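Local coordinates for protein glycosyl transferase (Staphylococcus aureus, PDB 5TZJ) that belongs by sequence to the family 2 glycosyl transferases and holds uridine-diphosphate-N-acetylglucosamine in a pocket of its nucleotide-binding fold, at residues A[69-80]-A[167-177]; A[4-13]-A[35-46]. All coordinates share one frame; numbering follows the deposited sequence.

Contact 1. Residues A[69-80]-A[167-177]. With UD1 (uridine-diphosphate-N-acetylglucosamine), chain C.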
loop_
_atom_site.group_PDB
_atom_site.type_symbol
_atom_site.label_atom_id
_atom_site.label_comp_id
_atom_site.label_asym_id
_atom_site.label_seq_id
_atom_site.Cartn_x
_atom_site.Cartn_y
_atom_site.Cartn_z
ATOM N N GLY A 69 10.932 13.899 4.975
ATOM C CA GLY A 69 11.048 13.236 3.700
ATOM C C GLY A 69 9.917 12.288 3.340
ATOM O O GLY A 69 10.059 11.527 2.369
ATOM N N GLY A 70 8.812 12.293 4.095
ATOM C CA GLY A 70 7.665 11.461 3.809
ATOM C C GLY A 70 6.745 11.282 5.000
ATOM O O GLY A 70 7.068 11.707 6.114
ATOM N N PRO A 71 5.611 10.586 4.778
ATOM C CA PRO A 71 4.615 10.346 5.845
ATOM C C PRO A 71 5.061 9.377 6.931
ATOM O O PRO A 71 4.416 9.314 8.000
ATOM C CB PRO A 71 3.429 9.712 5.076
ATOM C CG PRO A 71 3.705 9.932 3.656
ATOM C CD PRO A 71 5.180 10.031 3.488
ATOM N N GLY A 72 6.085 8.575 6.660
ATOM C CA GLY A 72 6.400 7.465 7.550
ATOM C C GLY A 72 6.770 7.921 8.953
ATOM O O GLY A 72 6.183 7.478 9.940
ATOM N N LYS A 73 7.749 8.827 9.054
ATOM C CA LYS A 73 8.203 9.240 10.381
ATOM C C LYS A 73 7.105 9.936 11.191
ATOM O O LYS A 73 6.883 9.539 12.350
ATOM C CB LYS A 73 9.458 10.107 10.275
ATOM C CG LYS A 73 9.935 10.483 11.695
ATOM C CD LYS A 73 11.336 11.107 11.706
ATOM C CE LYS A 73 11.891 11.162 13.139
ATOM N NZ LYS A 73 13.216 11.906 13.080
ATOM N N PRO A 74 6.342 10.904 10.653
ATOM C CA PRO A 74 5.255 11.464 11.470
ATOM C C PRO A 74 4.227 10.433 11.875
ATOM O O PRO A 74 3.661 10.560 12.975
ATOM C CB PRO A 74 4.651 12.572 10.594
ATOM C CG PRO A 74 5.357 12.574 9.321
ATOM C CD PRO A 74 6.567 11.678 9.419
ATOM N N ARG A 75 3.947 9.401 11.042
ATOM C CA ARG A 75 2.955 8.431 11.501
ATOM C C ARG A 75 3.533 7.554 12.609
ATOM O O ARG A 75 2.821 7.217 13.576
ATOM C CB ARG A 75 2.384 7.563 10.360
ATOM C CG ARG A 75 1.618 8.294 9.220
ATOM C CD ARG A 75 1.273 7.273 8.082
ATOM N NE ARG A 75 0.464 7.841 6.998
ATOM C CZ ARG A 75 0.673 7.569 5.714
ATOM N NH1 ARG A 75 1.673 6.758 5.398
ATOM N NH2 ARG A 75 -0.100 8.092 4.760
ATOM N N ASN A 76 4.822 7.215 12.503
ATOM C CA ASN A 76 5.518 6.464 13.564
ATOM C C ASN A 76 5.525 7.224 14.888
ATOM O O ASN A 76 5.276 6.639 15.950
ATOM C CB ASN A 76 6.958 6.179 13.139
ATOM C CG ASN A 76 7.035 5.144 12.018
ATOM O OD1 ASN A 76 6.073 4.402 11.803
ATOM N ND2 ASN A 76 8.182 5.052 11.352
ATOM N N VAL A 77 5.834 8.524 14.852
ATOM C CA VAL A 77 5.792 9.330 16.076
ATOM C C VAL A 77 4.395 9.315 16.661
ATOM O O VAL A 77 4.210 9.131 17.879
ATOM C CB VAL A 77 6.254 10.770 15.769
ATOM C CG1 VAL A 77 6.108 11.683 17.015
ATOM C CG2 VAL A 77 7.654 10.760 15.154
ATOM N N ALA A 78 3.381 9.451 15.791
ATOM C CA ALA A 78 1.999 9.438 16.257
ATOM C C ALA A 78 1.620 8.075 16.814
ATOM O O ALA A 78 0.879 7.987 17.806
ATOM C CB ALA A 78 1.039 9.796 15.115
ATOM N N LEU A 79 2.053 6.998 16.143
ATOM C CA LEU A 79 1.666 5.663 16.597
ATOM C C LEU A 79 2.171 5.400 18.016
ATOM O O LEU A 79 1.437 4.850 18.859
ATOM C CB LEU A 79 2.181 4.614 15.601
ATOM C CG LEU A 79 1.785 3.147 15.833
ATOM C CD1 LEU A 79 0.277 3.003 16.024
ATOM C CD2 LEU A 79 2.314 2.259 14.656
ATOM N N LYS A 80 3.389 5.864 18.323
ATOM C CA LYS A 80 3.918 5.719 19.679
ATOM C C LYS A 80 3.086 6.492 20.704
ATOM O O LYS A 80 2.851 5.991 21.808
ATOM C CB LYS A 80 5.381 6.156 19.717
ATOM C CG LYS A 80 6.342 5.031 19.329
ATOM C CD LYS A 80 7.413 5.483 18.338
ATOM C CE LYS A 80 8.246 4.286 17.834
ATOM N NZ LYS A 80 8.848 4.481 16.469
ATOM N N ILE A 167 5.567 -3.167 14.224
ATOM C CA ILE A 167 5.204 -2.824 12.847
ATOM C C ILE A 167 5.200 -1.306 12.748
ATOM O O ILE A 167 4.394 -0.635 13.398
ATOM C CB ILE A 167 3.858 -3.425 12.435
ATOM C CG1 ILE A 167 3.938 -4.947 12.535
ATOM C CG2 ILE A 167 3.485 -3.023 10.993
ATOM C CD1 ILE A 167 2.558 -5.661 12.197
ATOM N N TYR A 168 6.128 -0.766 11.962
ATOM C CA TYR A 168 6.264 0.672 11.768
ATOM C C TYR A 168 6.394 0.941 10.284
ATOM O O TYR A 168 6.568 0.027 9.484
ATOM C CB TYR A 168 7.463 1.238 12.552
ATOM C CG TYR A 168 7.079 1.324 14.004
ATOM C CD1 TYR A 168 6.244 2.352 14.453
ATOM C CD2 TYR A 168 7.447 0.332 14.906
ATOM C CE1 TYR A 168 5.825 2.422 15.789
ATOM C CE2 TYR A 168 7.032 0.385 16.255
ATOM C CZ TYR A 168 6.222 1.432 16.685
ATOM O OH TYR A 168 5.794 1.502 17.996
ATOM N N PHE A 169 6.286 2.200 9.920
ATOM C CA PHE A 169 6.547 2.676 8.567
ATOM C C PHE A 169 8.044 2.874 8.357
ATOM O O PHE A 169 8.728 3.416 9.236
ATOM C CB PHE A 169 5.820 4.019 8.327
ATOM C CG PHE A 169 4.310 3.895 8.350
ATOM C CD1 PHE A 169 3.623 3.441 7.225
ATOM C CD2 PHE A 169 3.595 4.186 9.491
ATOM C CE1 PHE A 169 2.261 3.318 7.219
ATOM C CE2 PHE A 169 2.211 4.043 9.496
ATOM C CZ PHE A 169 1.540 3.600 8.337
ATOM N N PRO A 170 8.578 2.495 7.200
ATOM C CA PRO A 170 9.925 2.970 6.839
ATOM C C PRO A 170 9.937 4.494 6.817
ATOM O O PRO A 170 8.977 5.123 6.372
ATOM C CB PRO A 170 10.144 2.393 5.436
ATOM C CG PRO A 170 9.235 1.182 5.405
ATOM C CD PRO A 170 8.021 1.566 6.200
ATOM N N GLU A 171 11.026 5.083 7.283
ATOM C CA GLU A 171 11.141 6.530 7.345
ATOM C C GLU A 171 12.079 7.058 6.251
ATOM O O GLU A 171 12.874 6.310 5.689
ATOM C CB GLU A 171 11.634 6.925 8.738
ATOM C CG GLU A 171 10.714 6.355 9.831
ATOM C CD GLU A 171 11.073 6.869 11.218
ATOM O OE1 GLU A 171 12.184 7.372 11.358
ATOM O OE2 GLU A 171 10.248 6.766 12.152
ATOM N N GLU A 172 11.981 8.373 5.966
ATOM C CA GLU A 172 12.748 9.046 4.887
ATOM C C GLU A 172 12.494 8.428 3.502
ATOM O O GLU A 172 13.414 8.210 2.717
ATOM C CB GLU A 172 14.246 9.060 5.196
ATOM C CG GLU A 172 14.677 10.288 5.968
ATOM C CD GLU A 172 16.142 10.278 6.349
ATOM O OE1 GLU A 172 16.525 11.011 7.297
ATOM O OE2 GLU A 172 16.914 9.545 5.692
ATOM N N LEU A 173 11.235 8.157 3.186
ATOM C CA LEU A 173 10.884 7.487 1.940
ATOM C C LEU A 173 9.593 8.117 1.441
ATOM O O LEU A 173 8.568 8.119 2.156
ATOM C CB LEU A 173 10.744 5.976 2.171
ATOM C CG LEU A 173 10.138 5.225 1.023
ATOM C CD1 LEU A 173 11.150 5.199 -0.124
ATOM C CD2 LEU A 173 9.749 3.821 1.511
ATOM N N LYS A 174 9.653 8.687 0.233
ATOM C CA LYS A 174 8.532 9.493 -0.245
ATOM C C LYS A 174 7.265 8.655 -0.425
ATOM O O LYS A 174 6.157 9.146 -0.160
ATOM C CB LYS A 174 8.894 10.215 -1.548
ATOM C CG LYS A 174 10.105 11.150 -1.453
ATOM C CD LYS A 174 9.722 12.548 -1.013
ATOM C CE LYS A 174 10.947 13.424 -0.884
ATOM N NZ LYS A 174 10.584 14.832 -0.541
ATOM N N SER A 175 7.399 7.395 -0.856
ATOM C CA SER A 175 6.236 6.555 -1.166
ATOM C C SER A 175 6.640 5.073 -1.194
ATOM O O SER A 175 7.826 4.720 -1.170
ATOM C CB SER A 175 5.589 6.959 -2.509
ATOM O OG SER A 175 6.468 6.732 -3.627
ATOM N N ALA A 176 5.622 4.208 -1.297
ATOM C CA ALA A 176 5.688 2.758 -1.126
ATOM C C ALA A 176 5.984 2.335 0.315
ATOM O O ALA A 176 5.971 1.131 0.606
ATOM C CB ALA A 176 6.699 2.090 -2.073
ATOM N N GLU A 177 6.182 3.286 1.232
ATOM C CA GLU A 177 6.385 2.987 2.652
ATOM C C GLU A 177 5.174 2.259 3.248
ATOM O O GLU A 177 5.316 1.432 4.159
ATOM C CB GLU A 177 6.735 4.312 3.398
ATOM C CG GLU A 177 5.575 5.230 3.886
ATOM C CD GLU A 177 4.503 5.670 2.821
ATOM O OE1 GLU A 177 3.341 5.942 3.221
ATOM O OE2 GLU A 177 4.780 5.762 1.604
HETATM C "C1'" UD1 C . -0.987 8.119 -1.100
HETATM C "C2'" UD1 C . -1.491 7.258 0.051
HETATM C "C3'" UD1 C . -0.801 7.746 1.281
HETATM C "C4'" UD1 C . 0.619 7.315 1.165
HETATM C "C5'" UD1 C . 1.268 8.158 0.067
HETATM C "C6'" UD1 C . 2.700 7.756 -0.136
HETATM C "C7'" UD1 C . -3.767 6.386 -0.549
HETATM C "C8'" UD1 C . -3.092 5.345 -1.424
HETATM N "N2'" UD1 C . -2.972 7.349 0.170
HETATM O "O1'" UD1 C . -1.432 9.401 -0.847
HETATM O "O3'" UD1 C . -1.445 7.281 2.501
HETATM O "O4'" UD1 C . 1.278 7.484 2.405
HETATM O "O5'" UD1 C . 0.519 8.001 -1.211
HETATM O "O6'" UD1 C . 2.802 6.353 -0.138
HETATM O "O7'" UD1 C . -4.941 6.441 -0.462
HETATM N N1 UD1 C . 3.194 14.088 4.481
HETATM C C2 UD1 C . 4.149 14.228 5.617
HETATM N N3 UD1 C . 5.574 14.617 5.370
HETATM C C4 UD1 C . 6.010 14.842 3.996
HETATM C C5 UD1 C . 5.052 14.674 2.854
HETATM C C6 UD1 C . 3.644 14.291 3.114
HETATM O O2 UD1 C . 3.775 14.040 6.712
HETATM O O4 UD1 C . 7.139 15.153 3.799
HETATM C C1B UD1 C . 1.849 13.656 4.760
HETATM C C2B UD1 C . 0.691 14.487 3.977
HETATM O "O2'" UD1 C . 0.412 15.739 4.720
HETATM C C3B UD1 C . -0.332 13.635 3.911
HETATM C C4B UD1 C . 0.293 12.226 3.863
HETATM O O4B UD1 C . 1.749 12.398 4.333
HETATM O O3B UD1 C . -1.161 13.665 5.169
HETATM C C5B UD1 C . 0.333 11.632 2.568
HETATM O O5B UD1 C . 1.060 12.452 1.694
HETATM P PA UD1 C . 0.322 12.841 0.270
HETATM O O1A UD1 C . 1.073 13.952 -0.417
HETATM O O2A UD1 C . -1.126 13.217 0.526
HETATM O O3A UD1 C . 0.379 11.416 -0.593
HETATM P PB UD1 C . -0.796 10.755 -1.552
HETATM O O1B UD1 C . -1.946 11.691 -1.848
HETATM O O2B UD1 C . -0.002 10.510 -2.826
HETATM O O HOH W 1 9.191 10.196 6.735
HETATM O O HOH W 2 8.373 8.044 4.706
#
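R75 and E177 meet in a salt bridge, NH1 to OE1 at 2.9 Å, with the guanidinium and carboxylate planes only 25° apart. OE1 offers R75 its anti lone pair and also accepts from O4' of uridine-diphosphate-N-acetylglucosamine, while OE2 takes O6'. R75 NH2 reaches O4' at 2.8 Å and, more weakly, O3', so the two charged groups grip the sugar hydroxyls together; D91 pairs with NH2 as well, which should help to fix the rotation of the guanidinium. Further along the helix, the N76 amide docks on the backbone of F169 with both ends: OD1 accepts from F169 N on a lone pair at 2.9 Å, and ND2 gives one hydrogen to F169 O at 2.7 Å. Its other hydrogen goes almost straight to E171 OE2 (2.8 Å, 173°). With CG anti to the carbonyl carbon (chi1 -71°), the amide swings out to the loop, and both ND2 acceptors lie in its plane.

Helix 72-81 belongs to the Rossmann-like half typical of family 2 glycosyl transferases, and the loop 167-177 follows helix 159-164 and runs into helix 177-188. G69, G70 and G72 let the backbones come close; G72 CA lies 3.6 Å from F169 CB, and a water accepts from G72 N and donates to L173 O.

Packing surrounds these polar grips. The aliphatic part of R75 lies over one face of the F169 ring, CD 3.9 Å from its centroid in a CH-pi contact, and F169 also stacks on F181. Towards the C-terminal end of segment 69-80, K80 NZ stands above the Y168 ring in a cation-pi contact, L79 CD2 touches Y168 CE1, and the K73 chain runs extended past E171.

Contact 2. Residues A[4-13]-A[35-46]; sequences SVIVPTYNSE and VVVVDDCSTDQT. With UD1 (uridine-diphosphate-N-acetylglucosamine), chain C.
V7 packs against V35 and V37, and T9 against V37, where the parallel strands 4-9 and 35-39 lie side by side and their axes approach to 4.7 Å at an angle of 18°. Backbone bonds alternate between them, from V36 N to V5 O at 2.7 Å through to D40 N on T9 O. On one face V5, V7 and T9 stand beside V35, V37 and D39; T9 CG2 comes within 3.8 Å of V37 CG1, and helix 16-24 closes over this side. The opposite face carries I6, P8, V36 and V38, with A78 of helix 72-81 against the I6 and valine side chains. At the buried strand ends T9 OG1, placed between its backbone N and carbonyl carbon (chi1 63°), donates to the anti lone pair of D39 OD1 at 2.7 Å.

These strands and helix 16-24 form the first beta-alpha-beta unit of the Rossmann-like fold of family 2 glycosyl transferases, with the bound nucleotide at the C-terminal ends of the strands. P8 O accepts from the ribose hydroxyls O3B and O2', and D40 OD2 takes uracil N3 at 2.6 Å.

Beyond the strands the two segments spread into turns nearer the solvent, where T43 and Q45 are exposed and polar groups make most of the links. D39 OD2 receives S42 N in an Asx motif, and S42 OG in turn accepts from N11 N. N11 OD1 takes T43 N in its carbonyl plane, at 2.7 Å. The E13 and D44 side chains run alongside each other in opposing senses: E13 N reaches D44 OD2 from above the carboxylate plane, and Q45 N meets E13 OE1 at 2.8 Å. Their carboxylate oxygens E13 OE1 and D44 OD2 are 4.0 Å apart, a proximity that could raise the affinity of either for a proton.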
loop_
_atom_site.group_PDB
_atom_site.type_symbol
_atom_site.label_atom_id
_atom_site.label_comp_id
_atom_site.label_asym_id
_atom_site.label_seq_id
_atom_site.Cartn_x
_atom_site.Cartn_y
_atom_site.Cartn_z
ATOM N N SER A 4 -7.508 5.948 17.838
ATOM C CA SER A 4 -6.613 7.069 17.670
ATOM C C SER A 4 -6.582 7.343 16.181
ATOM O O SER A 4 -6.206 6.459 15.398
ATOM C CB SER A 4 -5.212 6.778 18.214
ATOM O OG SER A 4 -5.235 6.418 19.578
ATOM N N VAL A 5 -7.031 8.531 15.785
ATOM C CA VAL A 5 -6.974 8.938 14.383
ATOM C C VAL A 5 -5.629 9.613 14.136
ATOM O O VAL A 5 -5.341 10.668 14.723
ATOM C CB VAL A 5 -8.129 9.885 14.049
ATOM C CG1 VAL A 5 -8.066 10.258 12.571
ATOM C CG2 VAL A 5 -9.454 9.211 14.441
ATOM N N ILE A 6 -4.801 9.026 13.278
ATOM C CA ILE A 6 -3.429 9.514 13.110
ATOM C C ILE A 6 -3.329 10.271 11.787
ATOM O O ILE A 6 -3.610 9.712 10.719
ATOM C CB ILE A 6 -2.419 8.357 13.198
ATOM C CG1 ILE A 6 -2.313 7.892 14.666
ATOM C CG2 ILE A 6 -1.054 8.761 12.570
ATOM C CD1 ILE A 6 -1.516 6.625 14.884
ATOM N N VAL A 7 -2.875 11.521 11.855
ATOM C CA VAL A 7 -2.846 12.462 10.738
ATOM C C VAL A 7 -1.446 13.033 10.616
ATOM O O VAL A 7 -1.055 13.874 11.435
ATOM C CB VAL A 7 -3.843 13.619 10.948
ATOM C CG1 VAL A 7 -3.812 14.578 9.732
ATOM C CG2 VAL A 7 -5.244 13.070 11.214
ATOM N N PRO A 8 -0.651 12.611 9.640
ATOM C CA PRO A 8 0.605 13.332 9.373
ATOM C C PRO A 8 0.285 14.570 8.550
ATOM O O PRO A 8 -0.488 14.495 7.596
ATOM C CB PRO A 8 1.443 12.324 8.569
ATOM C CG PRO A 8 0.320 11.443 7.763
ATOM C CD PRO A 8 -0.915 11.492 8.741
ATOM N N THR A 9 0.868 15.723 8.897
ATOM C CA THR A 9 0.616 16.929 8.103
ATOM C C THR A 9 1.914 17.519 7.547
ATOM O O THR A 9 2.985 17.399 8.164
ATOM C CB THR A 9 -0.112 18.018 8.925
ATOM O OG1 THR A 9 0.720 18.431 10.019
ATOM C CG2 THR A 9 -1.441 17.479 9.486
ATOM N N TYR A 10 1.803 18.196 6.390
ATOM C CA TYR A 10 2.958 18.873 5.771
ATOM C C TYR A 10 2.436 19.973 4.852
ATOM O O TYR A 10 1.984 19.678 3.746
ATOM C CB TYR A 10 3.866 17.929 4.995
ATOM C CG TYR A 10 5.116 18.675 4.466
ATOM C CD1 TYR A 10 5.801 19.589 5.283
ATOM C CD2 TYR A 10 5.569 18.507 3.161
ATOM C CE1 TYR A 10 6.904 20.274 4.831
ATOM C CE2 TYR A 10 6.703 19.202 2.692
ATOM C CZ TYR A 10 7.352 20.080 3.535
ATOM O OH TYR A 10 8.457 20.776 3.110
ATOM N N ASN A 11 2.510 21.237 5.315
ATOM C CA ASN A 11 2.024 22.377 4.531
ATOM C C ASN A 11 0.603 22.114 4.023
ATOM O O ASN A 11 0.264 22.317 2.851
ATOM C CB ASN A 11 2.993 22.697 3.396
ATOM C CG ASN A 11 4.303 23.296 3.920
ATOM O OD1 ASN A 11 4.327 23.895 5.009
ATOM N ND2 ASN A 11 5.386 23.149 3.154
ATOM N N SER A 12 -0.243 21.685 4.955
ATOM C CA SER A 12 -1.599 21.228 4.692
ATOM C C SER A 12 -2.635 22.303 4.973
ATOM O O SER A 12 -3.793 21.973 5.246
ATOM C CB SER A 12 -1.900 19.998 5.550
ATOM O OG SER A 12 -0.979 18.953 5.332
ATOM N N GLU A 13 -2.241 23.583 4.958
ATOM C CA GLU A 13 -3.152 24.604 5.470
ATOM C C GLU A 13 -4.383 24.793 4.584
ATOM O O GLU A 13 -5.450 25.153 5.098
ATOM C CB GLU A 13 -2.417 25.934 5.662
ATOM C CG GLU A 13 -2.521 26.891 4.506
ATOM C CD GLU A 13 -1.575 28.074 4.654
ATOM O OE1 GLU A 13 -1.266 28.470 5.802
ATOM O OE2 GLU A 13 -1.113 28.589 3.611
ATOM N N VAL A 35 -7.278 12.511 18.287
ATOM C CA VAL A 35 -6.737 12.838 16.981
ATOM C C VAL A 35 -5.285 13.188 17.209
ATOM O O VAL A 35 -4.992 14.139 17.942
ATOM C CB VAL A 35 -7.491 14.004 16.316
ATOM C CG1 VAL A 35 -6.903 14.305 14.897
ATOM C CG2 VAL A 35 -8.955 13.729 16.269
ATOM N N VAL A 36 -4.382 12.413 16.619
ATOM C CA VAL A 36 -2.953 12.569 16.844
ATOM C C VAL A 36 -2.368 13.151 15.577
ATOM O O VAL A 36 -2.246 12.462 14.551
ATOM C CB VAL A 36 -2.263 11.251 17.215
ATOM C CG1 VAL A 36 -0.792 11.524 17.623
ATOM C CG2 VAL A 36 -3.059 10.524 18.303
ATOM N N VAL A 37 -2.024 14.422 15.653
ATOM C CA VAL A 37 -1.512 15.182 14.531
ATOM C C VAL A 37 -0.022 15.340 14.751
ATOM O O VAL A 37 0.398 15.931 15.769
ATOM C CB VAL A 37 -2.208 16.555 14.418
ATOM C CG1 VAL A 37 -1.555 17.398 13.272
ATOM C CG2 VAL A 37 -3.714 16.372 14.190
ATOM N N VAL A 38 0.774 14.832 13.806
ATOM C CA VAL A 38 2.203 15.083 13.799
ATOM C C VAL A 38 2.552 15.866 12.539
ATOM O O VAL A 38 2.367 15.387 11.412
ATOM C CB VAL A 38 3.023 13.796 13.896
ATOM C CG1 VAL A 38 4.551 14.156 13.926
ATOM C CG2 VAL A 38 2.609 13.061 15.122
ATOM N N ASP A 39 3.082 17.070 12.730
ATOM C CA ASP A 39 3.342 17.970 11.621
ATOM C C ASP A 39 4.796 17.816 11.190
ATOM O O ASP A 39 5.721 17.968 12.007
ATOM C CB ASP A 39 3.049 19.430 12.016
ATOM C CG ASP A 39 3.320 20.386 10.875
ATOM O OD1 ASP A 39 2.477 20.447 9.930
ATOM O OD2 ASP A 39 4.386 21.045 10.908
ATOM N N ASP A 40 4.995 17.525 9.917
ATOM C CA ASP A 40 6.337 17.271 9.385
ATOM C C ASP A 40 7.036 18.577 9.013
ATOM O O ASP A 40 7.481 18.776 7.871
ATOM C CB ASP A 40 6.251 16.329 8.188
ATOM C CG ASP A 40 7.517 15.510 8.002
ATOM O OD1 ASP A 40 8.519 15.812 8.716
ATOM O OD2 ASP A 40 7.513 14.594 7.123
ATOM N N CYS A 41 7.122 19.468 10.002
ATOM C CA CYS A 41 7.837 20.746 9.893
ATOM C C CYS A 41 7.243 21.631 8.792
ATOM O O CYS A 41 7.942 22.090 7.885
ATOM C CB CYS A 41 9.331 20.526 9.667
ATOM S SG CYS A 41 10.303 22.002 10.170
ATOM N N SER A 42 5.935 21.874 8.884
ATOM C CA SER A 42 5.273 22.800 7.973
ATOM C C SER A 42 5.802 24.213 8.158
ATOM O O SER A 42 6.192 24.617 9.265
ATOM C CB SER A 42 3.755 22.795 8.204
ATOM O OG SER A 42 3.238 21.517 7.830
ATOM N N THR A 43 5.810 24.972 7.055
ATOM C CA THR A 43 6.101 26.396 7.136
ATOM C C THR A 43 4.862 27.265 7.001
ATOM O O THR A 43 4.976 28.488 7.097
ATOM C CB THR A 43 7.115 26.794 6.063
ATOM O OG1 THR A 43 6.596 26.411 4.777
ATOM C CG2 THR A 43 8.468 26.092 6.310
ATOM N N ASP A 44 3.687 26.681 6.779
ATOM C CA ASP A 44 2.491 27.482 6.624
ATOM C C ASP A 44 1.735 27.504 7.954
ATOM O O ASP A 44 2.289 27.149 9.001
ATOM C CB ASP A 44 1.663 26.944 5.450
ATOM C CG ASP A 44 1.143 25.534 5.681
ATOM O OD1 ASP A 44 1.416 24.922 6.739
ATOM O OD2 ASP A 44 0.460 25.022 4.775
ATOM N N GLN A 45 0.466 27.892 7.918
ATOM C CA GLN A 45 -0.349 28.012 9.122
ATOM C C GLN A 45 -1.071 26.716 9.477
ATOM O O GLN A 45 -2.093 26.764 10.187
ATOM C CB GLN A 45 -1.357 29.152 8.970
ATOM C CG GLN A 45 -0.732 30.554 8.952
ATOM C CD GLN A 45 -0.077 30.932 10.276
ATOM O OE1 GLN A 45 1.102 30.625 10.514
ATOM N NE2 GLN A 45 -0.850 31.584 11.160
ATOM N N THR A 46 -0.560 25.564 9.005
ATOM C CA THR A 46 -1.205 24.286 9.301
ATOM C C THR A 46 -1.486 24.158 10.800
ATOM O O THR A 46 -2.612 23.835 11.199
ATOM C CB THR A 46 -0.356 23.099 8.790
ATOM O OG1 THR A 46 -0.350 23.056 7.352
ATOM C CG2 THR A 46 -0.911 21.745 9.284
HETATM C "C1'" UD1 C . -0.987 8.119 -1.100
HETATM C "C2'" UD1 C . -1.491 7.258 0.051
HETATM C "C3'" UD1 C . -0.801 7.746 1.281
HETATM C "C4'" UD1 C . 0.619 7.315 1.165
HETATM C "C5'" UD1 C . 1.268 8.158 0.067
HETATM C "C6'" UD1 C . 2.700 7.756 -0.136
HETATM C "C7'" UD1 C . -3.767 6.386 -0.549
HETATM C "C8'" UD1 C . -3.092 5.345 -1.424
HETATM N "N2'" UD1 C . -2.972 7.349 0.170
HETATM O "O1'" UD1 C . -1.432 9.401 -0.847
HETATM O "O3'" UD1 C . -1.445 7.281 2.501
HETATM O "O4'" UD1 C . 1.278 7.484 2.405
HETATM O "O5'" UD1 C . 0.519 8.001 -1.211
HETATM O "O6'" UD1 C . 2.802 6.353 -0.138
HETATM O "O7'" UD1 C . -4.941 6.441 -0.462
HETATM N N1 UD1 C . 3.194 14.088 4.481
HETATM C C2 UD1 C . 4.149 14.228 5.617
HETATM N N3 UD1 C . 5.574 14.617 5.370
HETATM C C4 UD1 C . 6.010 14.842 3.996
HETATM C C5 UD1 C . 5.052 14.674 2.854
HETATM C C6 UD1 C . 3.644 14.291 3.114
HETATM O O2 UD1 C . 3.775 14.040 6.712
HETATM O O4 UD1 C . 7.139 15.153 3.799
HETATM C C1B UD1 C . 1.849 13.656 4.760
HETATM C C2B UD1 C . 0.691 14.487 3.977
HETATM O "O2'" UD1 C . 0.412 15.739 4.720
HETATM C C3B UD1 C . -0.332 13.635 3.911
HETATM C C4B UD1 C . 0.293 12.226 3.863
HETATM O O4B UD1 C . 1.749 12.398 4.333
HETATM O O3B UD1 C . -1.161 13.665 5.169
HETATM C C5B UD1 C . 0.333 11.632 2.568
HETATM O O5B UD1 C . 1.060 12.452 1.694
HETATM P PA UD1 C . 0.322 12.841 0.270
HETATM O O1A UD1 C . 1.073 13.952 -0.417
HETATM O O2A UD1 C . -1.126 13.217 0.526
HETATM O O3A UD1 C . 0.379 11.416 -0.593
HETATM P PB UD1 C . -0.796 10.755 -1.552
HETATM O O1B UD1 C . -1.946 11.691 -1.848
HETATM O O2B UD1 C . -0.002 10.510 -2.826
#

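In the fold
Contact 2 closes before contact 1 opens along the chain, and their centres lie 13 Å apart on the same side of the chain's centre. The parallel strands of contact 2 belong to the mixed sheet, and helix 72-81 of contact 1 packs on them: A78 CB is 3.5 Å from I6 CG2 and 3.6 Å from V36 CG1. The two also meet nearer the ligand, at G70 and D40. Both contribute to a single pocket, contact 2 bonding to the uracil and ribose, contact 1 bonding to the sugar and also touching the nucleoside through G70, P71 and P74; D91, S92, H210 and S212 help to complete it.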